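Local coordinates for molybdopterin-guanine dinucleotide biosynthesis protein A (MobA) (Archaeoglobus fulgidus, PDB 3NGW), which probably transfers a nucleotide from GTP as a nucleotidyltransferase of molybdenum cofactor biosynthesis, at residues A[27-39]-A[89-102]. Sequence-based numbering, arbitrary orientation.
Sequences KLIEWVLEKYSPF and AAIDMPFVKPEVLE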
# COMPACT_ATOMS: atom_id res chain seq x y z
N LYS A 27 -4.32 0.64 17.29
CA LYS A 27 -4.00 1.63 16.27
C LYS A 27 -3.81 0.97 14.91
O LYS A 27 -3.42 -0.19 14.82
CB LYS A 27 -2.74 2.38 16.66
CG LYS A 27 -2.87 3.22 17.91
CD LYS A 27 -1.61 4.04 18.14
CE LYS A 27 -1.73 4.91 19.38
NZ LYS A 27 -0.54 5.77 19.60
N LEU A 28 -4.08 1.71 13.83
CA LEU A 28 -3.90 1.14 12.51
C LEU A 28 -2.46 0.76 12.22
O LEU A 28 -2.21 -0.24 11.57
CB LEU A 28 -4.40 2.10 11.43
CG LEU A 28 -5.89 1.99 11.13
CD1 LEU A 28 -6.23 2.96 10.01
CD2 LEU A 28 -6.27 0.57 10.74
N ILE A 29 -1.52 1.56 12.70
CA ILE A 29 -0.12 1.23 12.46
C ILE A 29 0.24 -0.11 13.10
O ILE A 29 1.03 -0.87 12.54
CB ILE A 29 0.83 2.32 12.99
CG1 ILE A 29 2.27 1.94 12.65
CG2 ILE A 29 0.64 2.52 14.48
CD1 ILE A 29 2.55 1.81 11.14
N GLU A 30 -0.34 -0.42 14.25
CA GLU A 30 -0.04 -1.69 14.91
C GLU A 30 -0.71 -2.83 14.16
O GLU A 30 -0.24 -3.97 14.20
CB GLU A 30 -0.48 -1.63 16.38
CG GLU A 30 0.04 -0.37 17.05
CD GLU A 30 -0.17 -0.33 18.55
OE1 GLU A 30 -1.16 -0.92 19.05
OE2 GLU A 30 0.66 0.32 19.23
N TRP A 31 -1.81 -2.53 13.47
CA TRP A 31 -2.50 -3.53 12.69
C TRP A 31 -1.62 -4.04 11.55
O TRP A 31 -1.45 -5.24 11.39
CB TRP A 31 -3.78 -2.96 12.09
CG TRP A 31 -5.01 -3.22 12.88
CD1 TRP A 31 -5.43 -2.56 14.01
CD2 TRP A 31 -6.00 -4.21 12.60
NE1 TRP A 31 -6.63 -3.09 14.45
CE2 TRP A 31 -7.00 -4.10 13.60
CE3 TRP A 31 -6.14 -5.19 11.60
CZ2 TRP A 31 -8.13 -4.93 13.63
CZ3 TRP A 31 -7.27 -6.01 11.63
CH2 TRP A 31 -8.24 -5.88 12.64
N VAL A 32 -1.07 -3.12 10.76
CA VAL A 32 -0.22 -3.48 9.63
C VAL A 32 1.15 -3.98 10.08
O VAL A 32 1.77 -4.79 9.40
CB VAL A 32 -0.08 -2.30 8.61
CG1 VAL A 32 -1.45 -1.96 8.04
CG2 VAL A 32 0.54 -1.08 9.28
N LEU A 33 1.61 -3.49 11.22
CA LEU A 33 2.89 -3.92 11.78
C LEU A 33 2.81 -5.43 12.00
O LEU A 33 3.64 -6.18 11.49
CB LEU A 33 3.14 -3.19 13.10
CG LEU A 33 4.39 -2.32 13.30
CD1 LEU A 33 4.90 -1.76 12.00
CD2 LEU A 33 4.05 -1.18 14.28
N GLU A 34 1.78 -5.86 12.73
CA GLU A 34 1.55 -7.29 13.01
C GLU A 34 1.36 -8.12 11.75
O GLU A 34 1.98 -9.16 11.59
CB GLU A 34 0.29 -7.48 13.85
CG GLU A 34 0.43 -7.19 15.31
CD GLU A 34 -0.91 -7.27 16.05
OE1 GLU A 34 -1.71 -8.19 15.75
OE2 GLU A 34 -1.14 -6.43 16.94
N LYS A 35 0.48 -7.64 10.88
CA LYS A 35 0.14 -8.34 9.65
C LYS A 35 1.29 -8.59 8.66
O LYS A 35 1.33 -9.63 8.02
CB LYS A 35 -1.00 -7.58 8.94
CG LYS A 35 -1.40 -8.17 7.59
CD LYS A 35 -2.41 -7.32 6.85
CE LYS A 35 -3.83 -7.46 7.39
NZ LYS A 35 -3.96 -6.87 8.74
N TYR A 36 2.22 -7.64 8.57
CA TYR A 36 3.32 -7.74 7.62
C TYR A 36 4.68 -8.04 8.22
O TYR A 36 5.67 -8.12 7.49
CB TYR A 36 3.40 -6.44 6.81
CG TYR A 36 2.13 -6.09 6.07
CD1 TYR A 36 1.67 -6.89 5.01
CD2 TYR A 36 1.35 -5.00 6.45
CE1 TYR A 36 0.47 -6.60 4.35
CE2 TYR A 36 0.15 -4.70 5.81
CZ TYR A 36 -0.28 -5.51 4.76
OH TYR A 36 -1.48 -5.23 4.15
N SER A 37 4.76 -8.19 9.54
CA SER A 37 6.06 -8.47 10.15
C SER A 37 6.72 -9.76 9.65
O SER A 37 7.95 -9.84 9.55
CB SER A 37 5.96 -8.49 11.69
OG SER A 37 5.03 -9.45 12.16
N PRO A 38 5.92 -10.79 9.30
CA PRO A 38 6.49 -12.05 8.81
C PRO A 38 7.24 -11.97 7.48
O PRO A 38 8.02 -12.87 7.15
CB PRO A 38 5.26 -12.96 8.69
CG PRO A 38 4.34 -12.43 9.72
CD PRO A 38 4.47 -10.94 9.53
N PHE A 39 7.03 -10.91 6.71
CA PHE A 39 7.67 -10.78 5.40
C PHE A 39 8.86 -9.82 5.39
O PHE A 39 9.29 -9.34 6.43
CB PHE A 39 6.62 -10.33 4.38
CG PHE A 39 5.29 -10.99 4.56
CD1 PHE A 39 5.11 -12.34 4.24
CD2 PHE A 39 4.23 -10.29 5.12
CE1 PHE A 39 3.89 -12.98 4.49
CE2 PHE A 39 3.01 -10.92 5.37
CZ PHE A 39 2.85 -12.27 5.06
N ALA A 89 0.91 -2.07 -0.30
CA ALA A 89 -0.32 -2.17 0.45
C ALA A 89 -0.41 -0.89 1.26
O ALA A 89 0.54 -0.51 1.94
CB ALA A 89 -0.29 -3.38 1.35
N ALA A 90 -1.55 -0.21 1.17
CA ALA A 90 -1.71 1.01 1.92
C ALA A 90 -2.27 0.68 3.30
O ALA A 90 -3.00 -0.30 3.47
CB ALA A 90 -2.64 1.95 1.18
N ILE A 91 -1.90 1.49 4.28
CA ILE A 91 -2.37 1.32 5.64
C ILE A 91 -3.88 1.51 5.68
O ILE A 91 -4.54 1.04 6.60
CB ILE A 91 -1.72 2.36 6.57
CG1 ILE A 91 -2.03 2.02 8.02
CG2 ILE A 91 -2.25 3.75 6.24
CD1 ILE A 91 -1.22 2.83 9.02
N ASP A 92 -4.42 2.19 4.67
CA ASP A 92 -5.85 2.46 4.57
C ASP A 92 -6.66 1.17 4.47
O ASP A 92 -7.87 1.17 4.70
CB ASP A 92 -6.16 3.34 3.36
CG ASP A 92 -5.35 4.63 3.35
OD1 ASP A 92 -4.10 4.56 3.28
OD2 ASP A 92 -5.96 5.72 3.40
N MSE A 93 -5.99 0.08 4.10
CA MSE A 93 -6.64 -1.22 3.98
C MSE A 93 -6.08 -2.13 5.08
O MSE A 93 -5.08 -2.82 4.87
CB MSE A 93 -6.36 -1.81 2.59
CG MSE A 93 -7.08 -1.08 1.46
SE MSE A 93 -6.53 -1.57 -0.34
CE MSE A 93 -5.34 -0.08 -0.72
N PRO A 94 -6.70 -2.13 6.27
CA PRO A 94 -6.24 -2.94 7.40
C PRO A 94 -6.65 -4.41 7.38
O PRO A 94 -6.15 -5.19 8.19
CB PRO A 94 -6.85 -2.23 8.58
CG PRO A 94 -8.19 -1.88 8.05
CD PRO A 94 -7.84 -1.30 6.68
N PHE A 95 -7.54 -4.79 6.47
CA PHE A 95 -8.00 -6.17 6.40
C PHE A 95 -7.40 -6.98 5.27
O PHE A 95 -7.90 -8.06 4.94
CB PHE A 95 -9.52 -6.21 6.27
CG PHE A 95 -10.23 -5.47 7.36
CD1 PHE A 95 -9.95 -5.74 8.69
CD2 PHE A 95 -11.15 -4.47 7.05
CE1 PHE A 95 -10.59 -5.05 9.72
CE2 PHE A 95 -11.79 -3.77 8.06
CZ PHE A 95 -11.51 -4.05 9.40
N VAL A 96 -6.33 -6.47 4.66
CA VAL A 96 -5.69 -7.17 3.56
C VAL A 96 -5.29 -8.58 3.96
O VAL A 96 -4.77 -8.80 5.05
CB VAL A 96 -4.44 -6.44 3.07
CG1 VAL A 96 -3.69 -7.33 2.09
CG2 VAL A 96 -4.84 -5.13 2.39
N LYS A 97 -5.54 -9.52 3.06
CA LYS A 97 -5.19 -10.91 3.30
C LYS A 97 -3.85 -11.26 2.68
O LYS A 97 -3.64 -11.10 1.47
CB LYS A 97 -6.29 -11.84 2.76
CG LYS A 97 -7.38 -12.10 3.79
CD LYS A 97 -8.39 -13.13 3.34
CE LYS A 97 -8.94 -13.89 4.55
NZ LYS A 97 -9.40 -12.98 5.66
N PRO A 98 -2.90 -11.73 3.51
CA PRO A 98 -1.56 -12.10 3.06
C PRO A 98 -1.59 -13.05 1.87
O PRO A 98 -0.71 -13.00 1.01
CB PRO A 98 -0.94 -12.72 4.31
CG PRO A 98 -1.60 -11.94 5.42
CD PRO A 98 -3.05 -11.93 4.96
N GLU A 99 -2.59 -13.92 1.83
CA GLU A 99 -2.72 -14.86 0.74
C GLU A 99 -2.89 -14.09 -0.56
O GLU A 99 -2.32 -14.47 -1.59
CB GLU A 99 -3.92 -15.79 0.93
CG GLU A 99 -4.11 -16.37 2.34
CD GLU A 99 -4.73 -15.36 3.31
OE1 GLU A 99 -3.99 -14.52 3.87
OE2 GLU A 99 -5.97 -15.40 3.50
N VAL A 100 -3.68 -13.02 -0.51
CA VAL A 100 -3.93 -12.18 -1.68
C VAL A 100 -2.62 -11.57 -2.16
O VAL A 100 -2.28 -11.62 -3.35
CB VAL A 100 -4.96 -11.04 -1.39
CG1 VAL A 100 -5.07 -10.11 -2.60
CG2 VAL A 100 -6.33 -11.62 -1.07
N LEU A 101 -1.86 -11.01 -1.21
CA LEU A 101 -0.58 -10.39 -1.54
C LEU A 101 0.40 -11.39 -2.13
O LEU A 101 1.03 -11.14 -3.15
CB LEU A 101 0.04 -9.73 -0.30
CG LEU A 101 -0.50 -8.34 0.04
CD1 LEU A 101 0.03 -7.89 1.39
CD2 LEU A 101 -0.08 -7.35 -1.04
N GLU A 102 0.52 -12.53 -1.46
CA GLU A 102 1.43 -13.58 -1.92
C GLU A 102 1.11 -13.91 -3.38
O GLU A 102 2.01 -14.01 -4.22
CB GLU A 102 1.26 -14.82 -1.04
CG GLU A 102 2.56 -15.56 -0.78
CD GLU A 102 3.07 -15.39 0.65
OE1 GLU A 102 4.31 -15.37 0.83
OE2 GLU A 102 2.24 -15.31 1.58
O HOH W 1 -2.61 -2.91 4.28
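Phe95 turns its edge to the face of Trp31 in an offset edge-to-face pair, the six-membered ring of the indole and the phenyl ring lying 85° apart with centroids 5.7 Å from each other. Over the centre of one face of Phe95 sits CG of its neighbour Pro94, while at the edge of Trp31, in the ring plane, lies Lys35 NZ; the indole NE1 is held by the carbonyl of Leu23. On Tyr36, Lys35 CG rests over the middle of one face, Leu101 CD1 meets the edge, and the hydroxyl comes up against Ala89 CB and Val96 CB, the latter 3.4 Å from OH. Tyr36 OH donates to a water whose O is 2.6 Å away, and this water donates to the carbonyl oxygens of Ala90 and Met93. Phe39 carries Pro38 CB over one face and brings CZ to 3.9 Å from Pro98 CB.

Lys35 leaves the helix with CG anti to the backbone N (chi1 177°), then bends at its last two torsions, which carries NZ to Pro94 O at 2.8 Å. The ammonium approaches tilted 34° from the carbonyl plane. A methionine here would probably leave Pro94 O without its charged donor and the loop at Pro94 less firmly tied to the helix. Toward the start of the helix, Leu28 CD2 packs on Pro94 CB at 3.6 Å, and Ile91 CG1 lies 4.0 Å from Val32 CG1.

Within the MobA-like NTP transferase domain, of the GT-A clan, helix 28-36 thus packs on the end of strand 86-90, the loop after it and the start of helix 98-111; amid greasy contacts, two polar links give Pro94 O and Met93 O a donor and Ala90 O a second one beside Met93 N.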